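Local coordinates for protein tRNA (guanine(9)-N1)-methyltransferase (PDB 4JWH) that transfers a methyl group from S-adenosyl-L-methionine to N1 of guanine 9 in cytoplasmic tRNA, acting as a monomer, at residues F258-L263 against E271-E276; V100-R105 against L263-R268. All blocks are in the same frame, centred on the assembly; numbering follows the deposited sequence.

How the interactions relate
Both interactions use helix 254-267, and Leu263 belongs to a segment of each. Interaction 1 packs this helix against helix 270-277, its neighbour in sequence. Interaction 2 sets the last turn of the same helix against the loop that leads into strand 105-109, far away along the chain. Both contacts are largely buried and apolar, and neither has a hydrogen bond between its segments. Interaction 1 is the broader, with 241 Å² buried against 93 Å², and lies nearer the cofactor site. Interaction 2 has one close methyl contact, and polar groups sit around it. The two meet where Lys272 NZ lies 3.7 Å from Tyr267 CE1.

Interaction 1. Residues F258-L263 against E271-E276; sequences FEILSL and EKAFME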
loop_
_atom_site.group_PDB
_atom_site.type_symbol
_atom_site.label_atom_id
_atom_site.label_comp_id
_atom_site.label_asym_id
_atom_site.label_seq_id
_atom_site.Cartn_x
_atom_site.Cartn_y
_atom_site.Cartn_z
ATOM N N PHE A 258 -2.800 -3.298 -1.504
ATOM C CA PHE A 258 -1.975 -3.059 -2.703
ATOM C C PHE A 258 -2.494 -3.828 -3.916
ATOM O O PHE A 258 -2.667 -3.263 -5.008
ATOM C CB PHE A 258 -0.495 -3.394 -2.496
ATOM C CG PHE A 258 0.328 -3.103 -3.711
ATOM C CD1 PHE A 258 0.861 -1.838 -3.901
ATOM C CD2 PHE A 258 0.478 -4.055 -4.713
ATOM C CE1 PHE A 258 1.590 -1.527 -5.078
ATOM C CE2 PHE A 258 1.174 -3.753 -5.891
ATOM C CZ PHE A 258 1.726 -2.475 -6.058
ATOM N N GLU A 259 -2.704 -5.135 -3.731
ATOM C CA GLU A 259 -3.186 -6.002 -4.791
ATOM C C GLU A 259 -4.530 -5.525 -5.348
ATOM O O GLU A 259 -4.783 -5.566 -6.577
ATOM C CB GLU A 259 -3.291 -7.448 -4.273
ATOM C CG GLU A 259 -1.941 -8.126 -3.990
ATOM C CD GLU A 259 -2.108 -9.356 -3.090
ATOM O OE1 GLU A 259 -1.100 -9.909 -2.638
ATOM O OE2 GLU A 259 -3.278 -9.740 -2.794
ATOM N N ILE A 260 -5.417 -5.083 -4.453
ATOM C CA ILE A 260 -6.711 -4.576 -4.904
ATOM C C ILE A 260 -6.546 -3.308 -5.767
ATOM O O ILE A 260 -7.160 -3.198 -6.825
ATOM C CB ILE A 260 -7.661 -4.343 -3.711
ATOM C CG1 ILE A 260 -8.192 -5.698 -3.168
ATOM C CG2 ILE A 260 -8.800 -3.324 -4.053
ATOM C CD1 ILE A 260 -8.653 -5.507 -1.718
ATOM N N LEU A 261 -5.714 -2.368 -5.320
ATOM C CA LEU A 261 -5.450 -1.140 -6.092
ATOM C C LEU A 261 -4.928 -1.485 -7.471
ATOM O O LEU A 261 -5.409 -0.957 -8.467
ATOM C CB LEU A 261 -4.454 -0.231 -5.377
ATOM C CG LEU A 261 -4.861 0.204 -3.958
ATOM C CD1 LEU A 261 -3.699 1.022 -3.352
ATOM C CD2 LEU A 261 -6.144 1.050 -4.033
ATOM N N SER A 262 -3.959 -2.382 -7.521
ATOM C CA SER A 262 -3.294 -2.761 -8.747
ATOM C C SER A 262 -4.278 -3.423 -9.713
ATOM O O SER A 262 -4.283 -3.140 -10.929
ATOM C CB SER A 262 -2.120 -3.692 -8.393
ATOM O OG SER A 262 -1.373 -4.063 -9.539
ATOM N N LEU A 263 -5.159 -4.260 -9.168
ATOM C CA LEU A 263 -6.172 -4.901 -9.995
ATOM C C LEU A 263 -7.237 -3.925 -10.495
ATOM O O LEU A 263 -7.802 -4.087 -11.589
ATOM C CB LEU A 263 -6.782 -6.103 -9.282
ATOM C CG LEU A 263 -5.816 -7.312 -9.242
ATOM C CD1 LEU A 263 -6.382 -8.483 -8.408
ATOM C CD2 LEU A 263 -5.443 -7.796 -10.605
ATOM N N GLU A 271 -15.477 -4.622 -8.027
ATOM C CA GLU A 271 -16.044 -5.938 -7.676
ATOM C C GLU A 271 -15.117 -7.067 -8.115
ATOM O O GLU A 271 -14.901 -8.013 -7.370
ATOM C CB GLU A 271 -17.486 -6.089 -8.188
ATOM C CG GLU A 271 -18.364 -4.952 -7.606
ATOM C CD GLU A 271 -19.842 -5.002 -7.969
ATOM O OE1 GLU A 271 -20.179 -4.937 -9.175
ATOM O OE2 GLU A 271 -20.664 -5.097 -7.025
ATOM N N LYS A 272 -14.530 -6.935 -9.301
ATOM C CA LYS A 272 -13.625 -7.951 -9.803
ATOM C C LYS A 272 -12.370 -8.037 -8.949
ATOM O O LYS A 272 -11.877 -9.128 -8.690
ATOM C CB LYS A 272 -13.246 -7.710 -11.255
ATOM C CG LYS A 272 -12.787 -8.987 -11.916
ATOM C CD LYS A 272 -12.686 -8.841 -13.404
ATOM C CE LYS A 272 -12.055 -10.102 -13.988
ATOM N NZ LYS A 272 -11.927 -9.985 -15.470
ATOM N N ALA A 273 -11.842 -6.880 -8.552
ATOM C CA ALA A 273 -10.616 -6.804 -7.764
ATOM C C ALA A 273 -10.855 -7.477 -6.402
ATOM O O ALA A 273 -10.054 -8.322 -5.960
ATOM C CB ALA A 273 -10.209 -5.352 -7.598
ATOM N N PHE A 274 -11.972 -7.130 -5.759
ATOM C CA PHE A 274 -12.351 -7.788 -4.514
ATOM C C PHE A 274 -12.531 -9.310 -4.720
ATOM O O PHE A 274 -12.047 -10.105 -3.932
ATOM C CB PHE A 274 -13.653 -7.196 -3.931
ATOM C CG PHE A 274 -13.573 -5.740 -3.594
ATOM C CD1 PHE A 274 -12.424 -5.189 -3.065
ATOM C CD2 PHE A 274 -14.692 -4.912 -3.769
ATOM C CE1 PHE A 274 -12.373 -3.839 -2.727
ATOM C CE2 PHE A 274 -14.645 -3.565 -3.430
ATOM C CZ PHE A 274 -13.475 -3.032 -2.909
ATOM N N MET A 275 -13.221 -9.698 -5.787
ATOM C CA MET A 275 -13.495 -11.120 -6.058
ATOM C C MET A 275 -12.215 -11.932 -6.205
ATOM O O MET A 275 -12.132 -13.095 -5.781
ATOM C CB MET A 275 -14.435 -11.283 -7.252
ATOM C CG MET A 275 -15.857 -10.799 -6.933
ATOM S SD MET A 275 -17.015 -10.955 -8.306
ATOM C CE MET A 275 -17.540 -12.666 -8.091
ATOM N N GLU A 276 -11.191 -11.286 -6.740
ATOM C CA GLU A 276 -9.911 -11.928 -6.939
ATOM C C GLU A 276 -9.078 -11.979 -5.654
ATOM O O GLU A 276 -8.426 -12.972 -5.369
ATOM C CB GLU A 276 -9.152 -11.213 -8.068
ATOM C CG GLU A 276 -8.110 -12.066 -8.759
ATOM C CD GLU A 276 -8.704 -13.281 -9.463
ATOM O OE1 GLU A 276 -9.648 -13.123 -10.288
ATOM O OE2 GLU A 276 -8.217 -14.403 -9.181
#
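Ala273 points toward helix 254-267 and packs on Leu263 and Ile260. Ala273 CB lies 3.9 Å from Leu263 CB and 3.8 Å from Ile260 O. The small methyl fits a close backbone approach, with the CA atoms of Leu263 and Ala273 5.3 Å apart. Phe274 starts out pointing away from the other helix, but its ring reaches back to Ile260. Phe274 CE1 lies 3.8 Å from Ile260 CG2, and Phe274 CD1 lies 4.0 Å from Ile260 CD1. Both isoleucine branches therefore touch the CD1 and CE1 atoms of the ring, and the approach is oblique. The two helices form a helical hairpin near the C-terminal end of the modelled chain of this SPOUT-type methyltransferase. Their short segments run roughly antiparallel, at 141°, with axes 8.7 Å apart. Ile260 also packs on Leu252 of the S-adenosyl-L-methionine site. Replacing Ile260 by an alanine is likely to take the CG2 and CD1 contacts from the Phe274 ring and open a gap beside Leu252. Further along, Glu276 gives only its aliphatic part. Its CG is anti to the backbone N (chi1 -156°), and the chain then bends, which leads the carboxylate away. The Leu263 side chain crosses it at about a right angle, and Leu263 CD1 lies 3.9 Å from Glu276 CB.

Interaction 2. Residues V100-R105 against L263-R268; sequences VPSSIR and LWLEYR
Ile104 and Leu265 make the tight part of this contact. Leu265 CD2 meets Ile104 CD1 at 3.7 Å, methyl to methyl, and the two side chains cross obliquely. Ile104 lies just before strand 105-109, a strand inside the parallel sheet of this SPOUT-type domain. The contact thus joins the loop entering the sheet to the C-terminal turn of helix 254-267. Both residues start out pointing toward the opposite segment. In Leu265, CG lies anti to the carbonyl carbon (chi1 -63°), which carries its two methyls to the loop, CD2 to Ile104 and CD1 to Ser102. Ile104 also packs on Tyr209 of strand 208-212 and on Glu205. Across these segments the other branch is looser: Leu265 CD1 lies 4.2 Å from Ser102 OG. The backbones stay well apart, with 8.2 Å between the CA atoms of Ser102 and Leu265. The Ser102 hydroxyl is engaged in polar contacts, including a hydrogen bond with Glu205.

The loose, solvent side lies beyond these three buried residues. Val100, Pro101 and Ser103 are exposed on the loop, and so is Arg268 where the helix ends. Arg268 has positive phi (55°), and its chain folds back over Trp264. Ring atom CH2 of Trp264 lies over the centre of one face of the Arg268 guanidinium, 3.6 Å from its plane. Arg268 also forms a salt bridge with Glu202. Back in the loop, Ser102 shapes the chain itself as an ST turn, in which Ile104 N donates to Ser102 OG at 3.1 Å with an N-H...O angle of 161°.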
loop_
_atom_site.group_PDB
_atom_site.type_symbol
_atom_site.label_atom_id
_atom_site.label_comp_id
_atom_site.label_asym_id
_atom_site.label_seq_id
_atom_site.Cartn_x
_atom_site.Cartn_y
_atom_site.Cartn_z
ATOM N N VAL A 100 1.397 -1.655 -19.632
ATOM C CA VAL A 100 1.573 -0.202 -19.706
ATOM C C VAL A 100 1.708 0.395 -18.295
ATOM O O VAL A 100 0.719 0.494 -17.576
ATOM C CB VAL A 100 0.396 0.506 -20.464
ATOM C CG1 VAL A 100 0.569 2.036 -20.428
ATOM C CG2 VAL A 100 0.301 0.037 -21.919
ATOM N N PRO A 101 2.929 0.808 -17.902
ATOM C CA PRO A 101 3.139 1.410 -16.591
ATOM C C PRO A 101 2.167 2.559 -16.336
ATOM O O PRO A 101 1.807 3.292 -17.249
ATOM C CB PRO A 101 4.565 1.945 -16.680
ATOM C CG PRO A 101 5.231 1.060 -17.665
ATOM C CD PRO A 101 4.181 0.739 -18.678
ATOM N N SER A 102 1.730 2.674 -15.092
ATOM C CA SER A 102 0.902 3.774 -14.637
ATOM C C SER A 102 1.843 4.849 -14.078
ATOM O O SER A 102 2.905 4.544 -13.555
ATOM C CB SER A 102 -0.024 3.239 -13.525
ATOM O OG SER A 102 -0.703 4.274 -12.825
ATOM N N SER A 103 1.459 6.110 -14.173
ATOM C CA SER A 103 2.236 7.157 -13.518
ATOM C C SER A 103 1.960 7.226 -11.986
ATOM O O SER A 103 2.645 7.938 -11.256
ATOM C CB SER A 103 1.967 8.496 -14.200
ATOM O OG SER A 103 0.583 8.747 -14.178
ATOM N N ILE A 104 0.975 6.476 -11.489
ATOM C CA ILE A 104 0.679 6.506 -10.039
ATOM C C ILE A 104 1.882 6.127 -9.174
ATOM O O ILE A 104 2.668 5.246 -9.547
ATOM C CB ILE A 104 -0.572 5.656 -9.703
ATOM C CG1 ILE A 104 -1.797 6.332 -10.320
ATOM C CG2 ILE A 104 -0.783 5.500 -8.176
ATOM C CD1 ILE A 104 -3.030 5.414 -10.536
ATOM N N ARG A 105 2.049 6.840 -8.051
ATOM C CA ARG A 105 2.956 6.438 -6.982
ATOM C C ARG A 105 2.115 5.779 -5.903
ATOM O O ARG A 105 1.068 6.307 -5.544
ATOM C CB ARG A 105 3.695 7.629 -6.365
ATOM C CG ARG A 105 4.956 8.070 -7.131
ATOM C CD ARG A 105 4.671 8.408 -8.586
ATOM N NE ARG A 105 3.628 9.420 -8.768
ATOM C CZ ARG A 105 3.819 10.739 -8.679
ATOM N NH1 ARG A 105 5.020 11.230 -8.352
ATOM N NH2 ARG A 105 2.798 11.561 -8.902
ATOM N N LEU A 263 -5.159 -4.260 -9.168
ATOM C CA LEU A 263 -6.172 -4.901 -9.995
ATOM C C LEU A 263 -7.237 -3.925 -10.495
ATOM O O LEU A 263 -7.802 -4.087 -11.589
ATOM C CB LEU A 263 -6.782 -6.103 -9.282
ATOM C CG LEU A 263 -5.816 -7.312 -9.242
ATOM C CD1 LEU A 263 -6.382 -8.483 -8.408
ATOM C CD2 LEU A 263 -5.443 -7.796 -10.605
ATOM N N TRP A 264 -7.509 -2.891 -9.712
ATOM C CA TRP A 264 -8.417 -1.872 -10.177
ATOM C C TRP A 264 -7.831 -1.179 -11.409
ATOM O O TRP A 264 -8.553 -0.918 -12.368
ATOM C CB TRP A 264 -8.772 -0.840 -9.101
ATOM C CG TRP A 264 -9.899 0.048 -9.604
ATOM C CD1 TRP A 264 -11.232 -0.194 -9.511
ATOM C CD2 TRP A 264 -9.763 1.296 -10.316
ATOM N NE1 TRP A 264 -11.951 0.825 -10.122
ATOM C CE2 TRP A 264 -11.069 1.756 -10.614
ATOM C CE3 TRP A 264 -8.661 2.064 -10.726
ATOM C CZ2 TRP A 264 -11.308 2.954 -11.315
ATOM C CZ3 TRP A 264 -8.890 3.246 -11.420
ATOM C CH2 TRP A 264 -10.207 3.686 -11.705
ATOM N N LEU A 265 -6.539 -0.868 -11.387
ATOM C CA LEU A 265 -5.901 -0.304 -12.584
ATOM C C LEU A 265 -6.185 -1.162 -13.823
ATOM O O LEU A 265 -6.555 -0.642 -14.881
ATOM C CB LEU A 265 -4.403 -0.109 -12.373
ATOM C CG LEU A 265 -4.092 0.885 -11.260
ATOM C CD1 LEU A 265 -2.604 0.948 -10.988
ATOM C CD2 LEU A 265 -4.673 2.286 -11.577
ATOM N N GLU A 266 -6.033 -2.477 -13.677
ATOM C CA GLU A 266 -6.303 -3.399 -14.770
ATOM C C GLU A 266 -7.779 -3.452 -15.178
ATOM O O GLU A 266 -8.113 -3.280 -16.354
ATOM C CB GLU A 266 -5.828 -4.802 -14.397
ATOM C CG GLU A 266 -6.220 -5.820 -15.451
ATOM C CD GLU A 266 -5.423 -7.119 -15.405
ATOM O OE1 GLU A 266 -4.377 -7.191 -14.722
ATOM O OE2 GLU A 266 -5.859 -8.062 -16.096
ATOM N N TYR A 267 -8.658 -3.711 -14.213
ATOM C CA TYR A 267 -10.053 -4.002 -14.550
ATOM C C TYR A 267 -10.922 -2.751 -14.558
ATOM O O TYR A 267 -11.920 -2.698 -15.277
ATOM C CB TYR A 267 -10.656 -5.031 -13.565
ATOM C CG TYR A 267 -9.933 -6.358 -13.465
ATOM C CD1 TYR A 267 -9.487 -7.032 -14.608
ATOM C CD2 TYR A 267 -9.708 -6.957 -12.224
ATOM C CE1 TYR A 267 -8.817 -8.295 -14.511
ATOM C CE2 TYR A 267 -9.046 -8.206 -12.117
ATOM C CZ TYR A 267 -8.597 -8.855 -13.258
ATOM O OH TYR A 267 -7.962 -10.086 -13.144
ATOM N N ARG A 268 -10.538 -1.755 -13.753
ATOM C CA ARG A 268 -11.385 -0.572 -13.470
ATOM C C ARG A 268 -12.791 -0.892 -12.927
ATOM O O ARG A 268 -13.780 -0.169 -13.186
ATOM C CB ARG A 268 -11.376 0.410 -14.644
ATOM C CG ARG A 268 -9.988 1.031 -14.864
ATOM C CD ARG A 268 -9.973 1.968 -16.048
ATOM N NE ARG A 268 -10.593 3.252 -15.726
ATOM C CZ ARG A 268 -9.929 4.312 -15.255
ATOM N NH1 ARG A 268 -8.611 4.248 -15.050
ATOM N NH2 ARG A 268 -10.589 5.439 -14.978
#